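Local coordinates for rieske iron-sulfur protein soxF (Sulfolobus acidocaldarius, PDB 1JM1), which probably carries electrons in the respiratory chain of this archaeon through a [2Fe-2S] cluster held in its soluble domain, at residues C30-F35 and L101-I106; N62-K67 and A144-P149. One frame throughout, in Å; residues are numbered along the deposited sequence.

The two contacts lie on opposite sides of the chain's centre, about 21 Å apart between their own centres. Interaction 1 is a buried, apolar contact between strand 32-36, at an outer edge of a three-stranded sheet, and the turn before strand 105-107. Interaction 2 is only partly buried and joins two irregular loops, with two prolines packed on each other beside a tyrosine whose hydroxyl makes two hydrogen bonds. They touch through Leu-101 and Leu-148: Leu-101 CD1 is 3.6 Å from Leu-148 CD1, linking segment 101-106 with the proline-rich loop 144-149.

Interaction 1 of 2, residues C30-F35 and L101-I106; sequences CAVYFF and LPAQVI
Ala-103 is the first residue of 101-106 to meet strand 32-36, and it does so between two side chains of that strand. Its methyl CB points toward the strand and lies 4.1 Å from CZ of Phe-34. On the Val-32 side the same CB is 4.2 Å from CG1, the methyl that stands anti to the backbone N (chi1 175°). The other methyl of Val-32, CG2, comes 3.7 Å from the carbonyl O of Ala-103, so the valine touches both the side chain and the backbone of this residue. Ala-103 and Gln-104 are the middle residues of a type I beta turn from Pro-102 to Val-105, closed by the bond from Val-105 N to Pro-102 O. The turn meets the outer end of the Phe-34 ring with backbone as well as side chain: Gln-104 N lies in the ring plane, at its edge, 3.9 Å from CZ. Gln-104 CB follows, 3.8 Å from Phe-34 CE1. Beyond it the chain bends at chi2 (-77°), bringing OE1 back to 3.5 Å from Phe-34 CZ, with the amide plane turned 75° from the ring. Further on, Ile-106, in strand 105-107, packs, like Val-32, on Leu-115 of strand 114-116. The contact therefore joins the edge of the 32-36, 43-48, 87-91 sheet to the entry of a strand of the six-stranded sheet. Bonds nearby are made to the C-terminal tail: Cys-30 forms a disulfide with Cys-201, Phe-34 N bonds to Asn-198, and Gln-104 pairs through its backbone with Ser-202. Across the interface itself the fit relies on dispersion between methyls and ring, and any electrostatic share from OE1 is probably small.

Interaction 2 of 2, residues N62-K67 and A144-P149; sequences NPYYGK and APRPLP
Tyr-64 reaches from the turn 62-67 to Arg-146 and Pro-147. Its CB points toward 144-149, and CG, anti to the carbonyl carbon (chi1 -70°), carries the ring outward until its hydroxyl end arrives at these two residues. The backbone behind it is set by an Asx turn, in which Tyr-64 N donates to Asn-62 OD1 at 3.0 Å from above the carbonyl plane; the Asn-62 side chain is also held by Ile-75 O at ND2 and by Asn-168 ND2 at OD1. Further out, CE1 lies 3.8 Å from Pro-147 CB and also meets the carbonyl O of that proline. CZ is 3.6 Å from Pro-147 CD, the two side chains approaching from opposite directions. Ala-144 and Pro-145 belong to the Pro loop, which in Rieske proteins covers one side of the [2Fe-2S] cluster; the side chain of Arg-146 is about 8 Å from that of the cluster ligand His-96. At the tip, two bonds grip the hydroxyl. Tyr-64 OH donates to Pro-147 O at 2.6 Å, meeting a lone pair in the carbonyl plane with a C=O...O angle of 133°. Arg-146 NH1 donates to Tyr-64 OH at 3.0 Å, with an N-H...O angle of 153° and the oxygen tilted slightly from the guanidinium plane. Arg-146 runs past the hydroxyl as an extended chain, its CB, CG and CD close to OH, and crosses the tyrosine side chain at about a right angle. NH1 also bonds to Pro-170 O, which fixes the arginine to the chain beyond strand 161-167. Next to the phenol, Pro-63 and Pro-147 overlap while pointing opposite ways, Pro-63 CG to Pro-147 CG at 3.6 Å, and both rest on Val-138 of strand 138-141.

Interaction 1 of 2, residues C30-F35 and L101-I106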
# COMPACT_ATOMS: atom_id res chain seq x y z
N CYS A 30 4.07 6.50 -14.63
CA CYS A 30 4.32 5.97 -13.28
C CYS A 30 3.00 5.80 -12.54
O CYS A 30 2.32 6.76 -12.30
CB CYS A 30 5.26 6.92 -12.57
SG CYS A 30 5.68 6.36 -10.92
N ALA A 31 2.66 4.51 -12.22
CA ALA A 31 1.38 4.17 -11.58
C ALA A 31 1.46 4.04 -10.10
O ALA A 31 0.48 3.56 -9.47
CB ALA A 31 0.86 2.86 -12.17
N VAL A 32 2.57 4.45 -9.47
CA VAL A 32 2.81 4.35 -8.03
C VAL A 32 2.99 5.75 -7.50
O VAL A 32 3.67 6.58 -8.11
CB VAL A 32 4.13 3.51 -7.80
CG1 VAL A 32 4.53 3.44 -6.42
CG2 VAL A 32 3.89 2.08 -8.37
N TYR A 33 2.39 6.04 -6.31
CA TYR A 33 2.39 7.37 -5.74
C TYR A 33 2.65 7.25 -4.26
O TYR A 33 1.80 6.73 -3.51
CB TYR A 33 1.08 8.07 -6.03
CG TYR A 33 0.97 9.51 -5.76
CD1 TYR A 33 1.17 10.45 -6.77
CD2 TYR A 33 0.71 9.99 -4.46
CE1 TYR A 33 1.09 11.81 -6.52
CE2 TYR A 33 0.60 11.37 -4.25
CZ TYR A 33 0.81 12.23 -5.30
OH TYR A 33 0.64 13.62 -5.11
N PHE A 34 3.80 7.71 -3.79
CA PHE A 34 4.21 7.52 -2.41
C PHE A 34 3.63 8.58 -1.50
O PHE A 34 3.43 9.73 -1.92
CB PHE A 34 5.74 7.52 -2.27
CG PHE A 34 6.36 6.27 -2.89
CD1 PHE A 34 6.78 6.30 -4.21
CD2 PHE A 34 6.49 5.12 -2.14
CE1 PHE A 34 7.34 5.14 -4.74
CE2 PHE A 34 7.05 3.96 -2.69
CZ PHE A 34 7.48 3.98 -3.98
N PHE A 35 3.42 8.19 -0.25
CA PHE A 35 2.93 9.08 0.80
C PHE A 35 3.32 8.45 2.15
O PHE A 35 3.91 7.35 2.16
CB PHE A 35 1.40 9.32 0.69
CG PHE A 35 0.54 8.12 0.87
CD1 PHE A 35 -0.14 7.88 2.06
CD2 PHE A 35 0.35 7.20 -0.16
CE1 PHE A 35 -1.00 6.82 2.20
CE2 PHE A 35 -0.51 6.12 -0.01
CZ PHE A 35 -1.19 5.92 1.16
N LEU A 101 10.32 -1.25 0.54
CA LEU A 101 10.07 -1.99 -0.69
C LEU A 101 10.20 -1.08 -1.90
O LEU A 101 9.59 0.00 -1.95
CB LEU A 101 8.66 -2.60 -0.63
CG LEU A 101 8.49 -3.68 0.42
CD1 LEU A 101 7.01 -3.96 0.67
CD2 LEU A 101 9.21 -4.98 0.06
N PRO A 102 10.93 -1.52 -2.92
CA PRO A 102 11.17 -0.66 -4.11
C PRO A 102 10.04 -0.76 -5.13
O PRO A 102 10.20 -1.21 -6.26
CB PRO A 102 12.51 -1.20 -4.67
CG PRO A 102 12.45 -2.67 -4.32
CD PRO A 102 11.78 -2.73 -2.94
N ALA A 103 8.85 -0.29 -4.70
CA ALA A 103 7.69 -0.32 -5.57
C ALA A 103 7.82 0.58 -6.78
O ALA A 103 7.09 0.43 -7.74
CB ALA A 103 6.45 0.06 -4.77
N GLN A 104 8.77 1.51 -6.73
CA GLN A 104 9.02 2.42 -7.86
C GLN A 104 9.88 1.81 -8.96
O GLN A 104 9.99 2.38 -10.02
CB GLN A 104 9.71 3.74 -7.38
CG GLN A 104 11.14 3.60 -6.86
CD GLN A 104 11.39 3.09 -5.54
OE1 GLN A 104 10.59 2.55 -4.83
NE2 GLN A 104 12.67 3.04 -5.10
N VAL A 105 10.53 0.67 -8.68
CA VAL A 105 11.42 0.03 -9.66
C VAL A 105 10.56 -0.97 -10.43
O VAL A 105 10.20 -2.03 -9.89
CB VAL A 105 12.62 -0.60 -9.03
CG1 VAL A 105 13.49 -1.28 -10.11
CG2 VAL A 105 13.47 0.43 -8.23
N ILE A 106 10.16 -0.63 -11.65
CA ILE A 106 9.22 -1.43 -12.41
C ILE A 106 9.99 -2.47 -13.22
O ILE A 106 10.93 -2.07 -13.96
CB ILE A 106 8.33 -0.57 -13.31
CG1 ILE A 106 7.69 0.62 -12.55
CG2 ILE A 106 7.37 -1.44 -14.06
CD1 ILE A 106 6.83 0.21 -11.35

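Interaction 2 of 2, residues N62-K67 and A144-P149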
# COMPACT_ATOMS: atom_id res chain seq x y z
N ASN A 62 -9.28 -8.99 1.64
CA ASN A 62 -8.58 -8.65 2.84
C ASN A 62 -8.10 -9.92 3.50
O ASN A 62 -8.90 -10.60 4.19
CB ASN A 62 -9.44 -7.87 3.85
CG ASN A 62 -8.70 -7.65 5.13
OD1 ASN A 62 -7.45 -7.75 5.16
ND2 ASN A 62 -9.39 -7.35 6.20
N PRO A 63 -6.82 -10.31 3.37
CA PRO A 63 -6.38 -11.59 3.96
C PRO A 63 -6.36 -11.60 5.47
O PRO A 63 -6.23 -12.67 6.07
CB PRO A 63 -4.96 -11.75 3.39
CG PRO A 63 -4.51 -10.38 3.17
CD PRO A 63 -5.72 -9.58 2.70
N TYR A 64 -6.48 -10.44 6.11
CA TYR A 64 -6.49 -10.31 7.56
C TYR A 64 -7.91 -10.34 8.16
O TYR A 64 -8.02 -10.15 9.37
CB TYR A 64 -5.74 -9.07 7.98
CG TYR A 64 -4.26 -9.11 7.80
CD1 TYR A 64 -3.63 -8.48 6.73
CD2 TYR A 64 -3.45 -9.72 8.74
CE1 TYR A 64 -2.25 -8.50 6.61
CE2 TYR A 64 -2.08 -9.69 8.66
CZ TYR A 64 -1.46 -9.07 7.58
OH TYR A 64 -0.10 -9.03 7.57
N TYR A 65 -8.94 -10.64 7.37
CA TYR A 65 -10.30 -10.72 7.95
C TYR A 65 -10.29 -11.64 9.15
O TYR A 65 -9.78 -12.77 9.10
CB TYR A 65 -11.24 -11.26 6.87
CG TYR A 65 -12.64 -11.49 7.41
CD1 TYR A 65 -13.53 -10.49 7.51
CD2 TYR A 65 -13.07 -12.71 7.88
CE1 TYR A 65 -14.83 -10.68 7.99
CE2 TYR A 65 -14.36 -12.92 8.33
CZ TYR A 65 -15.22 -11.88 8.36
OH TYR A 65 -16.52 -12.13 8.83
N GLY A 66 -10.87 -11.16 10.24
CA GLY A 66 -10.99 -11.92 11.46
C GLY A 66 -9.73 -12.05 12.28
O GLY A 66 -9.72 -12.66 13.34
N LYS A 67 -8.59 -11.44 11.83
CA LYS A 67 -7.35 -11.52 12.58
C LYS A 67 -7.20 -10.44 13.61
O LYS A 67 -6.34 -10.53 14.50
CB LYS A 67 -6.15 -11.53 11.64
CG LYS A 67 -6.15 -12.73 10.66
CD LYS A 67 -6.02 -14.08 11.39
CE LYS A 67 -5.25 -15.04 10.46
N ALA A 144 8.57 -13.72 4.27
CA ALA A 144 7.66 -12.87 5.00
C ALA A 144 6.55 -13.72 5.60
O ALA A 144 5.98 -14.59 4.91
CB ALA A 144 7.05 -11.80 4.10
N PRO A 145 6.21 -13.49 6.86
CA PRO A 145 5.29 -14.42 7.53
C PRO A 145 3.83 -14.05 7.44
O PRO A 145 2.99 -14.79 7.97
CB PRO A 145 5.79 -14.35 9.00
CG PRO A 145 6.21 -12.91 9.13
CD PRO A 145 6.93 -12.63 7.83
N ARG A 146 3.49 -12.95 6.80
CA ARG A 146 2.12 -12.47 6.72
C ARG A 146 2.02 -11.50 5.56
O ARG A 146 3.05 -11.01 5.06
CB ARG A 146 1.71 -11.81 8.02
CG ARG A 146 2.53 -10.57 8.39
CD ARG A 146 2.20 -10.12 9.78
NE ARG A 146 2.92 -8.90 10.22
CZ ARG A 146 2.47 -7.69 10.15
NH1 ARG A 146 1.33 -7.38 9.58
NH2 ARG A 146 3.21 -6.69 10.68
N PRO A 147 0.80 -11.20 5.12
CA PRO A 147 0.62 -10.34 3.94
C PRO A 147 1.07 -8.90 4.19
O PRO A 147 1.04 -8.36 5.31
CB PRO A 147 -0.88 -10.40 3.68
CG PRO A 147 -1.31 -11.72 4.27
CD PRO A 147 -0.48 -11.82 5.53
N LEU A 148 1.40 -8.22 3.10
CA LEU A 148 1.72 -6.81 3.15
C LEU A 148 0.49 -6.00 3.55
O LEU A 148 -0.55 -6.13 2.91
CB LEU A 148 2.22 -6.34 1.78
CG LEU A 148 2.76 -4.91 1.74
CD1 LEU A 148 4.03 -4.79 2.59
CD2 LEU A 148 3.09 -4.54 0.29
N PRO A 149 0.57 -5.16 4.59
CA PRO A 149 -0.62 -4.40 4.98
C PRO A 149 -1.13 -3.49 3.87
O PRO A 149 -0.36 -2.85 3.14
CB PRO A 149 -0.15 -3.62 6.21
CG PRO A 149 0.90 -4.53 6.80
CD PRO A 149 1.64 -5.07 5.57